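Local coordinates for protein DegQ (Legionella pneumophila, PDB 4YO1) that probably acts as a periplasmic serine endopeptidase and chaperone of the HtrA type, its trypsin-like protease domain joined here to its first PDZ domain, at residues D143-G148 and G172-L177; G211-I216 and I234-A239; E276-A281 and V302-N307; A295-G300 and I332-D337. The protein carries 1 engineered substitution. All coordinates share one frame; numbering follows the deposited sequence.

Contact 1 (D143-G148 and G172-L177). With CD (cadmium ion), chain C; CD (cadmium ion), chain E.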
loop_
_atom_site.group_PDB
_atom_site.type_symbol
_atom_site.label_atom_id
_atom_site.label_comp_id
_atom_site.label_asym_id
_atom_site.label_seq_id
_atom_site.Cartn_x
_atom_site.Cartn_y
_atom_site.Cartn_z
ATOM N N ASP A 143 -0.063 4.262 23.882
ATOM C CA ASP A 143 1.207 3.954 24.523
ATOM C C ASP A 143 1.648 2.532 24.198
ATOM O O ASP A 143 2.840 2.246 24.106
ATOM C CB ASP A 143 1.123 4.168 26.034
ATOM C CG ASP A 143 0.879 5.614 26.393
ATOM O OD1 ASP A 143 0.857 6.442 25.454
ATOM O OD2 ASP A 143 0.725 5.929 27.598
ATOM N N LYS A 144 0.677 1.645 24.015
ATOM C CA LYS A 144 0.969 0.255 23.693
ATOM C C LYS A 144 1.391 0.110 22.236
ATOM O O LYS A 144 1.887 -0.935 21.830
ATOM C CB LYS A 144 -0.239 -0.638 23.995
ATOM C CG LYS A 144 -0.340 -1.080 25.453
ATOM C CD LYS A 144 -1.762 -0.940 26.001
ATOM C CE LYS A 144 -2.792 -1.795 25.245
ATOM N NZ LYS A 144 -2.729 -3.255 25.590
ATOM N N LEU A 145 1.192 1.175 21.465
ATOM C CA LEU A 145 1.499 1.190 20.036
ATOM C C LEU A 145 2.994 1.076 19.742
ATOM O O LEU A 145 3.822 1.785 20.314
ATOM C CB LEU A 145 0.987 2.475 19.394
ATOM C CG LEU A 145 -0.155 2.418 18.385
ATOM C CD1 LEU A 145 -0.145 3.696 17.572
ATOM C CD2 LEU A 145 -0.039 1.217 17.476
ATOM N N GLU A 146 3.328 0.184 18.821
ATOM C CA GLU A 146 4.700 0.021 18.356
ATOM C C GLU A 146 4.731 -0.092 16.835
ATOM O O GLU A 146 3.798 -0.595 16.226
ATOM C CB GLU A 146 5.320 -1.240 18.954
ATOM C CG GLU A 146 5.562 -1.193 20.445
ATOM C CD GLU A 146 6.360 -2.391 20.932
ATOM O OE1 GLU A 146 5.732 -3.377 21.381
ATOM O OE2 GLU A 146 7.612 -2.358 20.858
ATOM N N VAL A 147 5.818 0.362 16.233
ATOM C CA VAL A 147 5.988 0.227 14.800
ATOM C C VAL A 147 5.980 -1.260 14.427
ATOM O O VAL A 147 6.594 -2.089 15.102
ATOM C CB VAL A 147 7.258 0.982 14.305
ATOM C CG1 VAL A 147 7.988 1.609 15.478
ATOM C CG2 VAL A 147 8.169 0.064 13.522
ATOM N N GLY A 148 5.233 -1.596 13.379
ATOM C CA GLY A 148 5.020 -2.985 13.016
ATOM C C GLY A 148 3.607 -3.455 13.295
ATOM O O GLY A 148 3.135 -4.421 12.703
ATOM N N GLY A 172 -2.518 -1.031 6.604
ATOM C CA GLY A 172 -1.092 -0.788 6.609
ATOM C C GLY A 172 -0.554 -1.063 7.991
ATOM O O GLY A 172 -1.248 -1.654 8.822
ATOM N N ILE A 173 0.679 -0.638 8.245
ATOM C CA ILE A 173 1.243 -0.730 9.584
ATOM C C ILE A 173 1.691 0.632 10.081
ATOM O O ILE A 173 1.664 1.618 9.333
ATOM C CB ILE A 173 2.450 -1.674 9.622
ATOM C CG1 ILE A 173 3.580 -1.139 8.741
ATOM C CG2 ILE A 173 2.041 -3.085 9.204
ATOM C CD1 ILE A 173 4.839 -1.961 8.824
ATOM N N VAL A 174 2.113 0.679 11.342
ATOM C CA VAL A 174 2.738 1.872 11.900
ATOM C C VAL A 174 4.193 1.924 11.443
ATOM O O VAL A 174 4.944 0.959 11.637
ATOM C CB VAL A 174 2.665 1.865 13.424
ATOM C CG1 VAL A 174 3.525 2.960 14.000
ATOM C CG2 VAL A 174 1.216 2.015 13.880
ATOM N N SER A 175 4.574 3.041 10.826
ATOM C CA SER A 175 5.876 3.184 10.184
ATOM C C SER A 175 6.934 3.778 11.098
ATOM O O SER A 175 8.107 3.418 11.025
ATOM C CB SER A 175 5.743 4.087 8.967
ATOM O OG SER A 175 5.355 3.353 7.824
ATOM N N ALA A 176 6.509 4.712 11.944
ATOM C CA ALA A 176 7.395 5.387 12.877
ATOM C C ALA A 176 6.565 5.999 14.004
ATOM O O ALA A 176 5.343 6.108 13.896
ATOM C CB ALA A 176 8.180 6.455 12.155
ATOM N N LEU A 177 7.227 6.390 15.088
ATOM C CA LEU A 177 6.542 7.024 16.214
ATOM C C LEU A 177 7.346 8.211 16.749
ATOM O O LEU A 177 6.850 9.341 16.802
ATOM C CB LEU A 177 6.272 6.010 17.334
ATOM C CG LEU A 177 5.329 4.856 16.989
ATOM C CD1 LEU A 177 5.396 3.776 18.042
ATOM C CD2 LEU A 177 3.898 5.345 16.822
HETATM CD CD CD C . 0.841 8.195 28.589
HETATM CD CD CD E . 6.097 -5.774 21.571
#

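Contact 2 (G211-I216 and I234-A239). With CD (cadmium ion), chain B.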
loop_
_atom_site.group_PDB
_atom_site.type_symbol
_atom_site.label_atom_id
_atom_site.label_comp_id
_atom_site.label_asym_id
_atom_site.label_seq_id
_atom_site.Cartn_x
_atom_site.Cartn_y
_atom_site.Cartn_z
ATOM N N GLY A 211 -9.341 -3.597 16.573
ATOM C CA GLY A 211 -10.443 -2.672 16.387
ATOM C C GLY A 211 -10.453 -1.538 17.391
ATOM O O GLY A 211 -11.408 -0.761 17.452
ATOM N N GLU A 212 -9.396 -1.440 18.188
ATOM C CA GLU A 212 -9.316 -0.379 19.175
ATOM C C GLU A 212 -8.868 0.886 18.472
ATOM O O GLU A 212 -7.952 0.876 17.656
ATOM C CB GLU A 212 -8.355 -0.738 20.314
ATOM C CG GLU A 212 -8.366 -2.214 20.694
ATOM C CD GLU A 212 -7.527 -2.522 21.925
ATOM O OE1 GLU A 212 -7.055 -1.595 22.605
ATOM O OE2 GLU A 212 -7.339 -3.708 22.224
ATOM N N LEU A 213 -9.551 1.974 18.785
ATOM C CA LEU A 213 -9.223 3.285 18.255
ATOM C C LEU A 213 -7.914 3.781 18.846
ATOM O O LEU A 213 -7.847 4.112 20.030
ATOM C CB LEU A 213 -10.349 4.273 18.580
ATOM C CG LEU A 213 -10.063 5.744 18.265
ATOM C CD1 LEU A 213 -10.006 5.986 16.756
ATOM C CD2 LEU A 213 -11.096 6.619 18.944
ATOM N N ILE A 214 -6.874 3.843 18.023
ATOM C CA ILE A 214 -5.563 4.276 18.505
ATOM C C ILE A 214 -5.119 5.625 17.973
ATOM O O ILE A 214 -4.068 6.123 18.368
ATOM C CB ILE A 214 -4.465 3.261 18.172
ATOM C CG1 ILE A 214 -4.666 2.713 16.761
ATOM C CG2 ILE A 214 -4.481 2.140 19.175
ATOM C CD1 ILE A 214 -3.441 2.743 15.941
ATOM N N GLY A 215 -5.907 6.221 17.086
ATOM C CA GLY A 215 -5.514 7.488 16.507
ATOM C C GLY A 215 -6.536 8.126 15.596
ATOM O O GLY A 215 -7.457 7.462 15.109
ATOM N N ILE A 216 -6.364 9.425 15.364
ATOM C CA ILE A 216 -7.246 10.187 14.482
ATOM C C ILE A 216 -6.527 10.644 13.210
ATOM O O ILE A 216 -5.471 11.265 13.282
ATOM C CB ILE A 216 -7.816 11.415 15.206
ATOM C CG1 ILE A 216 -8.614 10.983 16.441
ATOM C CG2 ILE A 216 -8.701 12.217 14.269
ATOM C CD1 ILE A 216 -9.876 10.199 16.112
ATOM N N ILE A 234 -2.844 11.302 14.829
ATOM C CA ILE A 234 -2.536 11.815 16.152
ATOM C C ILE A 234 -2.929 10.768 17.180
ATOM O O ILE A 234 -4.098 10.378 17.233
ATOM C CB ILE A 234 -3.306 13.119 16.431
ATOM C CG1 ILE A 234 -2.930 14.198 15.405
ATOM C CG2 ILE A 234 -3.027 13.611 17.835
ATOM C CD1 ILE A 234 -1.556 14.828 15.629
ATOM N N PRO A 235 -1.958 10.309 17.998
ATOM C CA PRO A 235 -2.173 9.240 18.982
ATOM C C PRO A 235 -3.358 9.594 19.860
ATOM O O PRO A 235 -3.390 10.696 20.403
ATOM C CB PRO A 235 -0.896 9.272 19.811
ATOM C CG PRO A 235 0.111 9.901 18.934
ATOM C CD PRO A 235 -0.626 10.914 18.135
ATOM N N ILE A 236 -4.318 8.684 19.981
ATOM C CA ILE A 236 -5.585 8.979 20.643
ATOM C C ILE A 236 -5.433 9.465 22.091
ATOM O O ILE A 236 -6.313 10.140 22.618
ATOM C CB ILE A 236 -6.556 7.774 20.579
ATOM C CG1 ILE A 236 -7.961 8.170 21.051
ATOM C CG2 ILE A 236 -6.016 6.604 21.354
ATOM C CD1 ILE A 236 -8.676 9.141 20.112
ATOM N N ASN A 237 -4.320 9.142 22.738
ATOM C CA ASN A 237 -4.092 9.674 24.071
ATOM C C ASN A 237 -4.009 11.182 23.984
ATOM O O ASN A 237 -4.761 11.894 24.637
ATOM C CB ASN A 237 -2.818 9.100 24.688
ATOM C CG ASN A 237 -2.995 7.676 25.159
ATOM O OD1 ASN A 237 -4.116 7.222 25.386
ATOM N ND2 ASN A 237 -1.892 6.962 25.309
ATOM N N MET A 238 -3.099 11.656 23.148
ATOM C CA MET A 238 -2.941 13.076 22.879
ATOM C C MET A 238 -4.240 13.693 22.385
ATOM O O MET A 238 -4.601 14.799 22.779
ATOM C CB MET A 238 -1.860 13.257 21.823
ATOM C CG MET A 238 -1.530 14.677 21.449
ATOM S SD MET A 238 0.084 14.714 20.650
ATOM C CE MET A 238 0.419 16.475 20.689
ATOM N N ALA A 239 -4.941 12.974 21.518
ATOM C CA ALA A 239 -6.200 13.466 20.973
ATOM C C ALA A 239 -7.213 13.709 22.081
ATOM O O ALA A 239 -7.857 14.760 22.126
ATOM C CB ALA A 239 -6.749 12.497 19.962
HETATM CD CD CD B . -5.538 -3.164 23.606
#

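Contact 3 (E276-A281 and V302-N307)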
loop_
_atom_site.group_PDB
_atom_site.type_symbol
_atom_site.label_atom_id
_atom_site.label_comp_id
_atom_site.label_asym_id
_atom_site.label_seq_id
_atom_site.Cartn_x
_atom_site.Cartn_y
_atom_site.Cartn_z
ATOM N N GLU A 276 -9.854 37.059 44.271
ATOM C CA GLU A 276 -10.452 37.422 42.990
ATOM C C GLU A 276 -9.440 38.207 42.160
ATOM O O GLU A 276 -9.331 38.003 40.957
ATOM C CB GLU A 276 -11.749 38.222 43.187
ATOM C CG GLU A 276 -13.012 37.368 43.330
ATOM C CD GLU A 276 -14.301 38.185 43.476
ATOM O OE1 GLU A 276 -14.270 39.431 43.348
ATOM O OE2 GLU A 276 -15.360 37.566 43.719
ATOM N N ASP A 277 -8.675 39.071 42.826
ATOM C CA ASP A 277 -7.719 39.957 42.159
ATOM C C ASP A 277 -6.399 39.282 41.748
ATOM O O ASP A 277 -5.497 39.936 41.234
ATOM C CB ASP A 277 -7.462 41.228 43.003
ATOM C CG ASP A 277 -6.838 40.933 44.377
ATOM O OD1 ASP A 277 -5.917 40.089 44.467
ATOM O OD2 ASP A 277 -7.260 41.564 45.374
ATOM N N PHE A 278 -6.284 37.977 41.961
ATOM C CA PHE A 278 -5.026 37.286 41.675
ATOM C C PHE A 278 -4.894 36.900 40.205
ATOM O O PHE A 278 -5.863 36.469 39.578
ATOM C CB PHE A 278 -4.859 36.056 42.579
ATOM C CG PHE A 278 -3.634 35.246 42.281
ATOM C CD1 PHE A 278 -2.375 35.802 42.408
ATOM C CD2 PHE A 278 -3.743 33.929 41.867
ATOM C CE1 PHE A 278 -1.245 35.064 42.134
ATOM C CE2 PHE A 278 -2.621 33.183 41.592
ATOM C CZ PHE A 278 -1.366 33.752 41.726
ATOM N N GLN A 279 -3.690 37.050 39.658
ATOM C CA GLN A 279 -3.460 36.781 38.239
ATOM C C GLN A 279 -2.302 35.837 37.951
ATOM O O GLN A 279 -1.298 35.823 38.665
ATOM C CB GLN A 279 -3.209 38.090 37.489
ATOM C CG GLN A 279 -4.408 38.986 37.386
ATOM C CD GLN A 279 -4.187 40.093 36.394
ATOM O OE1 GLN A 279 -3.532 41.093 36.698
ATOM N NE2 GLN A 279 -4.712 39.915 35.185
ATOM N N GLY A 280 -2.443 35.068 36.878
ATOM C CA GLY A 280 -1.395 34.173 36.433
ATOM C C GLY A 280 -1.844 33.221 35.342
ATOM O O GLY A 280 -2.961 33.307 34.856
ATOM N N ALA A 281 -0.961 32.310 34.952
ATOM C CA ALA A 281 -1.286 31.306 33.941
ATOM C C ALA A 281 -1.406 29.916 34.579
ATOM O O ALA A 281 -0.405 29.260 34.857
ATOM C CB ALA A 281 -0.241 31.300 32.833
ATOM N N VAL A 302 0.387 27.907 39.238
ATOM C CA VAL A 302 0.089 29.186 38.618
ATOM C C VAL A 302 1.369 29.957 38.364
ATOM O O VAL A 302 2.045 30.374 39.302
ATOM C CB VAL A 302 -0.821 30.041 39.516
ATOM C CG1 VAL A 302 -1.040 31.413 38.901
ATOM C CG2 VAL A 302 -2.149 29.340 39.750
ATOM N N ILE A 303 1.703 30.148 37.093
ATOM C CA ILE A 303 2.869 30.950 36.745
ATOM C C ILE A 303 2.546 32.436 36.806
ATOM O O ILE A 303 1.521 32.878 36.298
ATOM C CB ILE A 303 3.410 30.603 35.352
ATOM C CG1 ILE A 303 3.885 29.151 35.313
ATOM C CG2 ILE A 303 4.556 31.528 34.971
ATOM C CD1 ILE A 303 2.912 28.232 34.651
ATOM N N VAL A 304 3.422 33.199 37.444
ATOM C CA VAL A 304 3.232 34.633 37.542
ATOM C C VAL A 304 4.411 35.357 36.898
ATOM O O VAL A 304 4.307 36.527 36.530
ATOM C CB VAL A 304 3.065 35.066 39.007
ATOM C CG1 VAL A 304 2.699 36.550 39.095
ATOM C CG2 VAL A 304 2.000 34.215 39.684
ATOM N N GLN A 305 5.527 34.649 36.753
ATOM C CA GLN A 305 6.706 35.232 36.142
ATOM C C GLN A 305 7.585 34.163 35.508
ATOM O O GLN A 305 7.879 33.141 36.126
ATOM C CB GLN A 305 7.502 36.020 37.184
ATOM C CG GLN A 305 8.449 37.065 36.600
ATOM C CD GLN A 305 9.258 37.789 37.666
ATOM O OE1 GLN A 305 8.704 38.408 38.574
ATOM N NE2 GLN A 305 10.579 37.704 37.561
ATOM N N ILE A 306 7.980 34.398 34.261
ATOM C CA ILE A 306 8.983 33.576 33.594
ATOM C C ILE A 306 10.193 34.468 33.387
ATOM O O ILE A 306 10.126 35.441 32.637
ATOM C CB ILE A 306 8.512 33.079 32.217
ATOM C CG1 ILE A 306 7.373 32.073 32.360
ATOM C CG2 ILE A 306 9.656 32.442 31.464
ATOM C CD1 ILE A 306 6.929 31.469 31.043
ATOM N N ASN A 307 11.290 34.134 34.058
ATOM C CA ASN A 307 12.480 34.979 34.085
ATOM C C ASN A 307 12.162 36.353 34.664
ATOM O O ASN A 307 11.462 36.457 35.671
ATOM C CB ASN A 307 13.113 35.105 32.696
ATOM C CG ASN A 307 13.571 33.772 32.139
ATOM O OD1 ASN A 307 14.044 32.909 32.878
ATOM N ND2 ASN A 307 13.428 33.597 30.831
#

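Contact 4 (A295-G300 and I332-D337)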
loop_
_atom_site.group_PDB
_atom_site.type_symbol
_atom_site.label_atom_id
_atom_site.label_comp_id
_atom_site.label_asym_id
_atom_site.label_seq_id
_atom_site.Cartn_x
_atom_site.Cartn_y
_atom_site.Cartn_z
ATOM N N ALA A 295 11.144 19.276 35.837
ATOM C CA ALA A 295 11.593 20.525 36.417
ATOM C C ALA A 295 10.801 20.760 37.687
ATOM O O ALA A 295 11.042 21.719 38.413
ATOM C CB ALA A 295 11.386 21.650 35.461
ATOM N N GLY A 296 9.839 19.876 37.937
ATOM C CA GLY A 296 9.066 19.898 39.164
ATOM C C GLY A 296 7.709 20.581 39.090
ATOM O O GLY A 296 7.048 20.777 40.110
ATOM N N LEU A 297 7.269 20.945 37.893
ATOM C CA LEU A 297 6.018 21.684 37.783
ATOM C C LEU A 297 4.797 20.774 37.739
ATOM O O LEU A 297 4.659 19.944 36.842
ATOM C CB LEU A 297 6.039 22.614 36.572
ATOM C CG LEU A 297 5.079 23.802 36.679
ATOM C CD1 LEU A 297 5.626 25.013 35.948
ATOM C CD2 LEU A 297 3.709 23.440 36.140
ATOM N N LYS A 298 3.899 20.951 38.701
ATOM C CA LYS A 298 2.691 20.141 38.768
ATOM C C LYS A 298 1.492 20.894 38.209
ATOM O O LYS A 298 1.498 22.118 38.145
ATOM C CB LYS A 298 2.424 19.708 40.213
ATOM C CG LYS A 298 3.516 18.810 40.789
ATOM C CD LYS A 298 3.083 18.110 42.073
ATOM C CE LYS A 298 4.189 17.185 42.572
ATOM N NZ LYS A 298 3.842 16.458 43.833
ATOM N N SER A 299 0.472 20.153 37.791
ATOM C CA SER A 299 -0.790 20.739 37.369
ATOM C C SER A 299 -1.441 21.446 38.539
ATOM O O SER A 299 -1.264 21.038 39.695
ATOM C CB SER A 299 -1.740 19.660 36.853
ATOM O OG SER A 299 -1.157 18.920 35.794
ATOM N N GLY A 300 -2.203 22.498 38.242
ATOM C CA GLY A 300 -2.877 23.256 39.277
ATOM C C GLY A 300 -2.001 24.377 39.807
ATOM O O GLY A 300 -2.447 25.189 40.624
ATOM N N ILE A 332 11.199 30.243 36.419
ATOM C CA ILE A 332 9.781 30.557 36.400
ATOM C C ILE A 332 9.121 30.522 37.777
ATOM O O ILE A 332 8.969 29.471 38.398
ATOM C CB ILE A 332 9.010 29.696 35.371
ATOM C CG1 ILE A 332 9.031 28.218 35.737
ATOM C CG2 ILE A 332 9.627 29.846 33.998
ATOM C CD1 ILE A 332 8.283 27.370 34.754
ATOM N N LYS A 333 8.747 31.701 38.256
ATOM C CA LYS A 333 7.981 31.801 39.484
ATOM C C LYS A 333 6.635 31.114 39.301
ATOM O O LYS A 333 5.932 31.345 38.317
ATOM C CB LYS A 333 7.774 33.265 39.879
ATOM C CG LYS A 333 8.828 33.832 40.824
ATOM C CD LYS A 333 8.527 35.289 41.166
ATOM C CE LYS A 333 9.412 35.801 42.292
ATOM N NZ LYS A 333 9.026 37.173 42.734
ATOM N N ILE A 334 6.294 30.249 40.246
ATOM C CA ILE A 334 4.990 29.612 40.264
ATOM C C ILE A 334 4.367 29.863 41.622
ATOM O O ILE A 334 4.990 30.457 42.500
ATOM C CB ILE A 334 5.087 28.094 40.055
ATOM C CG1 ILE A 334 5.658 27.423 41.307
ATOM C CG2 ILE A 334 5.931 27.778 38.829
ATOM C CD1 ILE A 334 5.805 25.931 41.190
ATOM N N LEU A 335 3.137 29.408 41.797
ATOM C CA LEU A 335 2.450 29.600 43.055
ATOM C C LEU A 335 1.530 28.416 43.305
ATOM O O LEU A 335 0.385 28.388 42.857
ATOM C CB LEU A 335 1.679 30.918 43.043
ATOM C CG LEU A 335 1.636 31.686 44.365
ATOM C CD1 LEU A 335 1.072 33.071 44.171
ATOM C CD2 LEU A 335 0.805 30.941 45.369
ATOM N N ARG A 336 2.059 27.436 44.028
ATOM C CA ARG A 336 1.348 26.206 44.346
ATOM C C ARG A 336 0.846 26.248 45.782
ATOM O O ARG A 336 1.646 26.301 46.710
ATOM C CB ARG A 336 2.291 25.017 44.170
ATOM C CG ARG A 336 1.692 23.668 44.512
ATOM C CD ARG A 336 2.712 22.557 44.294
ATOM N NE ARG A 336 3.265 22.580 42.942
ATOM C CZ ARG A 336 4.552 22.403 42.653
ATOM N NH1 ARG A 336 5.427 22.188 43.625
ATOM N NH2 ARG A 336 4.965 22.441 41.392
ATOM N N ASP A 337 -0.475 26.224 45.948
ATOM C CA ASP A 337 -1.123 26.267 47.259
ATOM C C ASP A 337 -0.547 27.362 48.155
ATOM O O ASP A 337 0.091 27.077 49.167
ATOM C CB ASP A 337 -1.037 24.905 47.946
ATOM C CG ASP A 337 -1.951 24.798 49.149
ATOM O OD1 ASP A 337 -3.175 24.656 48.934
ATOM O OD2 ASP A 337 -1.451 24.859 50.299
#

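Contact 1 (D143-G148 and G172-L177)
Val-174 meets the loop 143-148 with both of its methyls. With CG1 anti to the backbone N (chi1 170°), that methyl lies 3.8 Å from Val-147 CA, while CG2 turns to Leu-145 CD2 at 3.9 Å, the two side chains crossing at a slant. Leu-177, further along, comes over the loop backbone instead. Its CG stands beside its own N (chi1 -64°), and CD1 reaches the carbonyl O of Leu-145 at 3.4 Å and Glu-146 CA at 3.8 Å. A single hydrogen bond ties the main chains: Gly-148 N gives to a lone pair of Val-174 O over 3.1 Å, in the carbonyl plane.

Acidic groups of the loop face elsewhere. Glu-146, extended beyond CG, binds a cadmium ion through OE1 at 2.4 Å, and OE2 forms a salt bridge with Lys-27 of the second subunit. Asp-143 OD2 holds another cadmium at 2.5 Å, which Gln-288 OE1 of the PDZ domain also binds. The chemistry thus divides: aliphatic groups seat the loop on the second barrel of the protease, while its carboxylates bind cadmium ions, one shared with the PDZ domain, and pair with the second subunit.

Contact 2 (G211-I216 and I234-A239)
Ile-216 and Ile-234 form an antiparallel hydrogen-bonded pair, followed by the non-hydrogen-bonded pair of Gly-215 with Pro-235, after which the second strand turns into helix 236-249. Ile-216 N donates to Ile-234 O over 3.1 Å and Ile-234 N returns the bond to Ile-216 O over 3.0 Å. Ile-236 N gives to Ile-214 O at 3.0 Å, coming from well above the carbonyl plane (55° out of it). Ile-214 and Gly-215 together face Leu-206 in a classic beta bulge.

Ile-236 fills the corner. Having CG1 anti to N (chi1 -170°) carries Ile-236 CD1 to Leu-213 CD2 at 3.7 Å, the two side chains crossing at about a right angle, and to Ile-216 CG1 at 4.1 Å. Ala-239 brings CB to 4.3 Å from Ile-216 CG1. Val-79 and Leu-124 of the first barrel continue this apolar layer. Apart from it, Glu-212 grips a cadmium ion with OE1 (2.4 Å) and OE2 (2.3 Å). Backbone bonds therefore join neighbouring strands 213-217 and 231-235 of the second chymotrypsin-like barrel, the third carrying the pairing into the helix; the side chains that meet are aliphatic and mostly buried, close to Asp-123 of the predicted charge relay.

Contact 3 (E276-A281 and V302-N307)
Phe-278 and Val-302 approach each other from opposite directions. From CB, the aromatic chain leaves with CG anti to the backbone N (chi1 176°), which sends the ring along toward strand 302-306. There the far half of the ring does the touching: CE2 lies 3.6 Å from Val-302 CG1, CZ touches both that methyl and Val-304 CG2 (4.0 Å from CZ), and CE1 is 4.2 Å from the same Val-304 CG2. Both methyls come at a slant to the ring. Tyr-274 stacks on Phe-278, and Leu-335 of the adjoining strand 329-336 packs against it as well.

Past the ring the chain closes on the strand. Gly-280, with no side chain, brings its CA to 3.7 Å from Val-302 CG1. Ala-281 and Ile-303 then form an antiparallel hydrogen-bonded pair: Ala-281 N reaches Ile-303 O over 2.9 Å in the carbonyl plane, whereas Ile-303 N meets Ala-281 O over 3.2 Å from 50° out of plane. Helix 315-322 adds Val-317 against Ala-281. Pairing begins here between two inner strands of the PDZ sheet: two main-chain bonds fix the register, and the ring packs on the valines either side of Ile-303 in sequence, setting apolar packing next to polar pairing.

Contact 4 (A295-G300 and I332-D337)
Leu-297 CD1 makes the apolar part of this contact, touching two isoleucines of strand 329-336. It lies 3.7 Å from Ile-332 CD1, where the side chains cross at about a right angle, and 4.0 Å from Ile-334 CG2, past which it slides in the opposite direction. Ile-334 keeps CG1 between its N and carbonyl carbon (chi1 72°), leaving CG2 as the branch that meets the leucine. Val-283 and Leu-343, from the strands around, also pack on Leu-297.

Both segments belong to the PDZ domain, of the circularly permuted type found in DegP-like proteases. Gly-296, with positive phi, closes the C terminus of helix 291-294 in a Schellman motif, and the loop that follows leads into strand 302-306.

The polar contacts centre on Arg-336 NH2. The arginine starts extended and bends at chi3 (-54°), bringing NH2 to Gly-296 O over 3.0 Å; the oxygen receives it in its carbonyl plane, though Gly-296 O lies 29° out of the plane of the guanidinium. The same NH2 makes a salt bridge to Asp-301 OD2, which also takes a hydrogen bond from Lys-298 N, so one carboxylate oxygen serves two neighbouring donors.

Van der Waals packing over the guanidinium comes from Lys-298. Its CG lies 3.8 Å above one face of the Arg-336 group, shifted toward the rim, while the extended chain keeps the ammonium NZ 5.9 Å from Arg-336 NH1, two like charges not in contact.

How the contacts relate
Read from the N terminus, contact 1 comes first: its 23-residue loop includes strand 150-155 and closes within the protease's second barrel. Contact 2 follows in series, returning over 17 residues to the same barrel and starting helix 236-249. The two adjoin, through Leu-145 against Ile-214 and a weak hydrogen bond of Asp-143 with Asn-237. Beyond that helix the PDZ domain holds contacts 3 and 4, which close 20 and 31 residues; their segments alternate along the chain, so the loops overlap and cross. Strands 302-306 and 329-336 are neighbours in one sheet, with a probable hydrogen bond from Val-304 N to Lys-333 O. Contacts 1 and 3 lie about 40 Å apart between centres.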